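Local structure of PAN2-PAN3 deadenylation complex catalytic subunit pan2 (Neurospora crassa, 4CZX) at residues L159-S162 with R163-A167; V240-A243 with P244-H248; P18-H22 with P23-A27. The protein probably shortens the poly(A) tails of mRNA as the catalytic subunit of the PAN deadenylation complex, of which this chain is the N-terminal WD40 domain. All blocks are in the same frame, centred on the assembly; numbering follows the deposited sequence.

Contact 1 (L159-S162 with R163-A167)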
loop_
_atom_site.group_PDB
_atom_site.type_symbol
_atom_site.label_atom_id
_atom_site.label_comp_id
_atom_site.label_asym_id
_atom_site.label_seq_id
_atom_site.Cartn_x
_atom_site.Cartn_y
_atom_site.Cartn_z
ATOM N N LEU A 159 28.871 -9.293 -26.514
ATOM C CA LEU A 159 29.408 -10.647 -26.634
ATOM C C LEU A 159 28.474 -11.446 -27.526
ATOM O O LEU A 159 27.262 -11.372 -27.359
ATOM C CB LEU A 159 29.518 -11.328 -25.263
ATOM C CG LEU A 159 30.477 -10.738 -24.222
ATOM C CD1 LEU A 159 30.250 -11.396 -22.861
ATOM C CD2 LEU A 159 31.907 -10.965 -24.673
ATOM N N LYS A 160 29.018 -12.197 -28.480
ATOM C CA LYS A 160 28.189 -13.157 -29.206
ATOM C C LYS A 160 29.016 -14.329 -29.710
ATOM O O LYS A 160 30.099 -14.155 -30.281
ATOM C CB LYS A 160 27.443 -12.487 -30.372
ATOM C CG LYS A 160 26.603 -13.479 -31.200
ATOM C CD LYS A 160 25.498 -12.792 -32.000
ATOM C CE LYS A 160 24.782 -13.776 -32.941
ATOM N NZ LYS A 160 23.636 -13.125 -33.652
ATOM N N MET A 161 28.484 -15.525 -29.481
ATOM C CA MET A 161 29.101 -16.762 -29.908
ATOM C C MET A 161 28.677 -17.142 -31.317
ATOM O O MET A 161 27.490 -17.205 -31.613
ATOM C CB MET A 161 28.724 -17.885 -28.930
ATOM C CG MET A 161 29.217 -19.253 -29.328
ATOM S SD MET A 161 31.014 -19.388 -29.418
ATOM C CE MET A 161 31.157 -21.108 -29.941
ATOM N N SER A 162 29.653 -17.362 -32.189
ATOM C CA SER A 162 29.394 -17.982 -33.483
ATOM C C SER A 162 30.372 -19.126 -33.627
ATOM O O SER A 162 30.154 -20.208 -33.081
ATOM C CB SER A 162 29.532 -16.983 -34.637
ATOM O OG SER A 162 30.748 -16.247 -34.559
ATOM N N ARG A 163 31.454 -18.879 -34.360
ATOM C CA ARG A 163 32.580 -19.806 -34.433
ATOM C C ARG A 163 33.440 -19.629 -33.181
ATOM O O ARG A 163 33.989 -20.588 -32.640
ATOM C CB ARG A 163 33.405 -19.553 -35.701
ATOM C CG ARG A 163 34.493 -20.588 -35.945
ATOM C CD ARG A 163 35.374 -20.237 -37.150
ATOM N NE ARG A 163 34.616 -20.059 -38.387
ATOM C CZ ARG A 163 34.589 -20.938 -39.384
ATOM N NH1 ARG A 163 35.276 -22.071 -39.293
ATOM N NH2 ARG A 163 33.873 -20.683 -40.474
ATOM N N TYR A 164 33.544 -18.375 -32.748
ATOM C CA TYR A 164 34.277 -17.972 -31.550
ATOM C C TYR A 164 33.394 -17.002 -30.797
ATOM O O TYR A 164 32.373 -16.561 -31.322
ATOM C CB TYR A 164 35.612 -17.289 -31.890
ATOM C CG TYR A 164 36.505 -18.071 -32.827
ATOM C CD1 TYR A 164 37.141 -19.232 -32.405
ATOM C CD2 TYR A 164 36.705 -17.651 -34.130
ATOM C CE1 TYR A 164 37.950 -19.955 -33.260
ATOM C CE2 TYR A 164 37.516 -18.361 -34.996
ATOM C CZ TYR A 164 38.139 -19.512 -34.554
ATOM O OH TYR A 164 38.944 -20.224 -35.407
ATOM N N ILE A 165 33.792 -16.644 -29.582
ATOM C CA ILE A 165 33.094 -15.595 -28.860
ATOM C C ILE A 165 33.640 -14.255 -29.336
ATOM O O ILE A 165 34.808 -13.950 -29.125
ATOM C CB ILE A 165 33.261 -15.730 -27.331
ATOM C CG1 ILE A 165 32.573 -17.007 -26.839
ATOM C CG2 ILE A 165 32.687 -14.513 -26.609
ATOM C CD1 ILE A 165 32.861 -17.330 -25.384
ATOM N N CYS A 166 32.793 -13.476 -29.998
ATOM C CA CYS A 166 33.212 -12.175 -30.490
ATOM C C CYS A 166 32.832 -11.127 -29.468
ATOM O O CYS A 166 31.658 -10.951 -29.115
ATOM C CB CYS A 166 32.601 -11.874 -31.853
ATOM S SG CYS A 166 33.019 -13.118 -33.100
ATOM N N ALA A 167 33.856 -10.430 -28.995
ATOM C CA ALA A 167 33.739 -9.606 -27.804
ATOM C C ALA A 167 34.094 -8.156 -28.102
ATOM O O ALA A 167 35.267 -7.825 -28.272
ATOM C CB ALA A 167 34.636 -10.156 -26.709
#
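Lys160 and Cys166 form the hydrogen-bonded pair of a tight antiparallel beta hairpin, made by the first two strands, 156-161 and 165-169, of one blade of the WD40 beta-propeller. Their backbones bond both ways: Cys166 N gives a nearly straight bond to Lys160 O at 2.8 Å, and Lys160 N reaches Cys166 O at 3.0 Å. Toward the turn, Ser162 N donates to Tyr164 O at 3.0 Å, closing the three-residue loop Ser162-Tyr164.

Leu159, Met161, Ile165 and Ala167 share one face of the sheet and pack side chain to side chain. Leu159 CD2 presses against Ala167 CB at 3.5 Å, tighter than the usual carbon contact, and the same methyl lies 4.1 Å from Ile165 CG2. The Met161 chain leaves with CG anti to the backbone N (chi1 175°) and then bends at chi2 (62°), which sets SD alongside Ile165 CG1 at 3.8 Å.

Strands 114-119 and 126-131 pack on this apolar face, with Ala116, Ala130 and Leu128 against Leu159, and Leu128 also against Ile165. The polar ends turn to strand 194-200 and the residues after it: Lys160 NZ forms a salt bridge with Asp199, Ser162 OG bonds Thr200 OG1, and Arg163 NE hydrogen-bonds Asn202 O while its NH2 forms a salt bridge with Asp203. The Arg163 chain also passes over the ring of Tyr164, its CG 3.9 Å above the ring plane and offset toward the rim.

Contact 2 (V240-A243 with P244-H248)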
loop_
_atom_site.group_PDB
_atom_site.type_symbol
_atom_site.label_atom_id
_atom_site.label_comp_id
_atom_site.label_asym_id
_atom_site.label_seq_id
_atom_site.Cartn_x
_atom_site.Cartn_y
_atom_site.Cartn_z
ATOM N N VAL A 240 32.101 -2.215 -45.598
ATOM C CA VAL A 240 30.943 -1.950 -46.439
ATOM C C VAL A 240 30.561 -0.474 -46.365
ATOM O O VAL A 240 30.138 0.016 -45.309
ATOM C CB VAL A 240 29.734 -2.812 -46.034
ATOM C CG1 VAL A 240 28.511 -2.445 -46.872
ATOM C CG2 VAL A 240 30.063 -4.291 -46.186
ATOM N N PRO A 241 30.708 0.242 -47.488
ATOM C CA PRO A 241 30.371 1.668 -47.533
ATOM C C PRO A 241 28.903 1.900 -47.214
ATOM O O PRO A 241 28.042 1.209 -47.752
ATOM C CB PRO A 241 30.683 2.062 -48.982
ATOM C CG PRO A 241 31.610 0.993 -49.489
ATOM C CD PRO A 241 31.184 -0.257 -48.792
ATOM N N PHE A 242 28.625 2.855 -46.335
ATOM C CA PHE A 242 27.257 3.137 -45.943
ATOM C C PHE A 242 27.122 4.623 -45.605
ATOM O O PHE A 242 27.146 5.013 -44.432
ATOM C CB PHE A 242 26.855 2.255 -44.756
ATOM C CG PHE A 242 25.386 2.256 -44.469
ATOM C CD1 PHE A 242 24.504 1.563 -45.281
ATOM C CD2 PHE A 242 24.883 2.950 -43.385
ATOM C CE1 PHE A 242 23.142 1.556 -45.002
ATOM C CE2 PHE A 242 23.524 2.943 -43.099
ATOM C CZ PHE A 242 22.652 2.250 -43.905
ATOM N N ALA A 243 26.991 5.437 -46.651
ATOM C CA ALA A 243 26.926 6.897 -46.532
ATOM C C ALA A 243 25.864 7.430 -45.561
ATOM O O ALA A 243 26.090 8.458 -44.921
ATOM C CB ALA A 243 26.714 7.518 -47.912
ATOM N N PRO A 244 24.699 6.758 -45.440
ATOM C CA PRO A 244 23.759 7.278 -44.428
ATOM C C PRO A 244 24.222 7.151 -42.973
ATOM O O PRO A 244 23.455 7.557 -42.101
ATOM C CB PRO A 244 22.503 6.426 -44.649
ATOM C CG PRO A 244 22.597 5.998 -46.089
ATOM C CD PRO A 244 24.051 5.764 -46.318
ATOM N N LEU A 245 25.434 6.638 -42.741
ATOM C CA LEU A 245 26.015 6.394 -41.406
ATOM C C LEU A 245 25.424 5.155 -40.750
ATOM O O LEU A 245 24.229 5.097 -40.463
ATOM C CB LEU A 245 25.842 7.591 -40.472
ATOM C CG LEU A 245 26.400 8.883 -41.068
ATOM C CD1 LEU A 245 26.355 9.990 -40.039
ATOM C CD2 LEU A 245 27.822 8.646 -41.600
ATOM N N ALA A 246 26.280 4.180 -40.479
ATOM C CA ALA A 246 25.817 2.860 -40.033
ATOM C C ALA A 246 25.673 2.788 -38.529
ATOM O O ALA A 246 26.660 2.890 -37.804
ATOM C CB ALA A 246 26.760 1.785 -40.516
ATOM N N ALA A 247 24.438 2.584 -38.076
ATOM C CA ALA A 247 24.116 2.560 -36.653
ATOM C C ALA A 247 23.934 1.127 -36.152
ATOM O O ALA A 247 24.360 0.794 -35.043
ATOM C CB ALA A 247 22.864 3.381 -36.391
ATOM N N HIS A 248 23.292 0.292 -36.968
ATOM C CA HIS A 248 23.042 -1.101 -36.593
ATOM C C HIS A 248 23.244 -2.038 -37.764
ATOM O O HIS A 248 23.145 -1.636 -38.936
ATOM C CB HIS A 248 21.624 -1.268 -36.034
ATOM C CG HIS A 248 21.316 -0.308 -34.933
ATOM N ND1 HIS A 248 21.756 -0.493 -33.640
ATOM C CD2 HIS A 248 20.659 0.873 -34.946
ATOM C CE1 HIS A 248 21.382 0.537 -32.903
ATOM N NE2 HIS A 248 20.711 1.376 -33.671
#
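Phe242 carries its ring anti to the backbone N (chi1 -167°), and chi2 of 75° turns one face to Pro244 while an edge meets the backbone at Leu245 and Ala246. The motif is a type I beta turn, Phe242 to Leu245, at the end of the last strand of one blade of the WD40 propeller, where the chain crosses to the first strand of the next. Leu245 N closes the turn on Phe242 O at 2.9 Å. Pro244 CD sits 4.1 Å from the ring centroid, almost on the ring normal, a CH-pi contact in which the proline and phenylalanine side chains cross at about a right angle. Ala246 CB, off the ring plane on the side away from Pro244, touches Phe242 CD2 at 3.6 Å. With an alanine here in place of Phe242, Pro244 CD would probably lose its aromatic face and a gap would open beside Ala246. The same ring meets His269 edge-to-face and packs on Val261, which ties the turn to the following blade. Further along, Ala247 and His248 both face Val262 in a classic beta bulge. The ring edge also approaches the turn's backbone, with Phe242 CE2 3.5 Å from Leu245 O.

Contact 3 (P18-H22 with P23-A27)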
loop_
_atom_site.group_PDB
_atom_site.type_symbol
_atom_site.label_atom_id
_atom_site.label_comp_id
_atom_site.label_asym_id
_atom_site.label_seq_id
_atom_site.Cartn_x
_atom_site.Cartn_y
_atom_site.Cartn_z
ATOM N N PRO A 18 8.135 1.402 -23.566
ATOM C CA PRO A 18 7.007 1.641 -22.653
ATOM C C PRO A 18 6.089 2.766 -23.134
ATOM O O PRO A 18 6.583 3.805 -23.562
ATOM C CB PRO A 18 7.704 2.022 -21.339
ATOM C CG PRO A 18 8.979 2.714 -21.793
ATOM C CD PRO A 18 9.402 1.942 -23.034
ATOM N N SER A 19 4.776 2.548 -23.074
ATOM C CA SER A 19 3.782 3.564 -23.435
ATOM C C SER A 19 3.596 4.586 -22.295
ATOM O O SER A 19 4.093 4.366 -21.193
ATOM C CB SER A 19 2.447 2.896 -23.754
ATOM O OG SER A 19 1.715 2.675 -22.564
ATOM N N PRO A 20 2.874 5.699 -22.547
ATOM C CA PRO A 20 2.704 6.697 -21.475
ATOM C C PRO A 20 2.076 6.174 -20.175
ATOM O O PRO A 20 2.307 6.766 -19.120
ATOM C CB PRO A 20 1.793 7.740 -22.125
ATOM C CG PRO A 20 2.182 7.690 -23.572
ATOM C CD PRO A 20 2.393 6.219 -23.842
ATOM N N ILE A 21 1.319 5.082 -20.236
ATOM C CA ILE A 21 0.673 4.554 -19.035
ATOM C C ILE A 21 1.478 3.431 -18.383
ATOM O O ILE A 21 1.002 2.764 -17.468
ATOM C CB ILE A 21 -0.745 4.044 -19.346
ATOM C CG1 ILE A 21 -0.706 3.008 -20.465
ATOM C CG2 ILE A 21 -1.650 5.212 -19.730
ATOM C CD1 ILE A 21 -1.138 1.629 -20.045
ATOM N N HIS A 22 2.704 3.237 -18.854
ATOM C CA HIS A 22 3.620 2.248 -18.291
ATOM C C HIS A 22 4.436 2.890 -17.168
ATOM O O HIS A 22 4.865 4.030 -17.294
ATOM C CB HIS A 22 4.556 1.700 -19.388
ATOM C CG HIS A 22 5.336 0.491 -18.975
ATOM N ND1 HIS A 22 6.452 0.567 -18.168
ATOM C CD2 HIS A 22 5.166 -0.825 -19.259
ATOM C CE1 HIS A 22 6.934 -0.647 -17.974
ATOM N NE2 HIS A 22 6.173 -1.512 -18.625
ATOM N N PRO A 23 4.674 2.154 -16.074
ATOM C CA PRO A 23 5.418 2.739 -14.952
ATOM C C PRO A 23 6.841 3.190 -15.293
ATOM O O PRO A 23 7.402 3.994 -14.542
ATOM C CB PRO A 23 5.452 1.605 -13.921
ATOM C CG PRO A 23 5.124 0.354 -14.690
ATOM C CD PRO A 23 4.204 0.787 -15.782
ATOM N N ASP A 24 7.412 2.692 -16.388
ATOM C CA ASP A 24 8.777 3.056 -16.754
ATOM C C ASP A 24 8.848 4.109 -17.855
ATOM O O ASP A 24 9.941 4.465 -18.298
ATOM C CB ASP A 24 9.564 1.817 -17.195
ATOM C CG ASP A 24 9.704 0.790 -16.082
ATOM O OD1 ASP A 24 9.318 1.091 -14.931
ATOM O OD2 ASP A 24 10.222 -0.310 -16.357
ATOM N N TYR A 25 7.702 4.616 -18.295
ATOM C CA TYR A 25 7.677 5.601 -19.387
ATOM C C TYR A 25 8.630 6.792 -19.183
ATOM O O TYR A 25 9.363 7.204 -20.098
ATOM C CB TYR A 25 6.248 6.109 -19.564
ATOM C CG TYR A 25 6.070 7.118 -20.665
ATOM C CD1 TYR A 25 6.163 6.741 -21.996
ATOM C CD2 TYR A 25 5.785 8.457 -20.373
ATOM C CE1 TYR A 25 5.990 7.654 -23.011
ATOM C CE2 TYR A 25 5.612 9.382 -21.387
ATOM C CZ TYR A 25 5.717 8.969 -22.706
ATOM O OH TYR A 25 5.545 9.864 -23.731
ATOM N N HIS A 26 8.635 7.338 -17.974
ATOM C CA HIS A 26 9.438 8.500 -17.575
ATOM C C HIS A 26 10.932 8.278 -17.752
ATOM O O HIS A 26 11.723 9.220 -17.838
ATOM C CB HIS A 26 9.173 8.830 -16.101
ATOM C CG HIS A 26 9.761 7.829 -15.153
ATOM N ND1 HIS A 26 9.140 6.634 -14.849
ATOM C CD2 HIS A 26 10.930 7.830 -14.467
ATOM C CE1 HIS A 26 9.895 5.949 -14.009
ATOM N NE2 HIS A 26 10.983 6.654 -13.757
ATOM N N ALA A 27 11.327 7.010 -17.728
ATOM C CA ALA A 27 12.742 6.659 -17.728
ATOM C C ALA A 27 13.339 6.563 -19.141
ATOM O O ALA A 27 14.555 6.479 -19.291
ATOM C CB ALA A 27 12.959 5.348 -16.969
#
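Two type I beta turns in succession, Ser19 to His22 and His22 to Tyr25, run into a short 3-10 segment at 25-27, the second closed by Tyr25 N on His22 O at 3.1 Å. The earlier turn is closed by His22 N on Ser19 O at 2.9 Å. His22 is gripped through its ring as well: ND1 accepts Asp24 N at 2.9 Å, close to the ring plane, and since ND1 acts as acceptor the proton of a neutral ring would probably be on NE2. Over one face of this imidazole lies Pro23 CD, 3.5 Å from the ring centroid. The loop links strand 10-16, which pairs with strand 310-315 near the C-terminus in the Velcro-like closure of the propeller, to strand 32-35, the first of the next blade. Tyr25, with CG anti to the backbone N (chi1 -179°), lays its ring over Pro20, whose CA is 3.5 Å from the centroid in a CH-pi contact. Pro20 CG also rests 3.8 Å from Tyr25 CE1. The carboxylate of buried Asp24 forms salt bridges through OD1 with Lys48 and Arg66 and a hydrogen bond through OD2 with Thr46. At the edge of the Tyr25 ring and in its plane, Pro18 O lies 3.4 Å from CD1.

How the contacts relate
All three contacts are turn regions of one WD40 propeller, contact 1 within a blade, contacts 2 and 3 in connections between blades; none touches another. Contacts 1 and 2 have centres 22 Å apart, nearest atoms about 12 Å apart, and share a neighbour: strand 194-200 and the turn after it receive Lys160, Ser162 and Arg163 of contact 1, while Asn196 and Asp197 of the same strand bond Ala247 O and, weakly, His248 ND1 of contact 2. Contact 3, in the loop between strands 10-16 and 32-35, lies across the chain's centre from contact 1, with centres 34 Å from contact 1 and 31 Å from contact 2. The two-metal exonuclease site belongs to another domain of the protein.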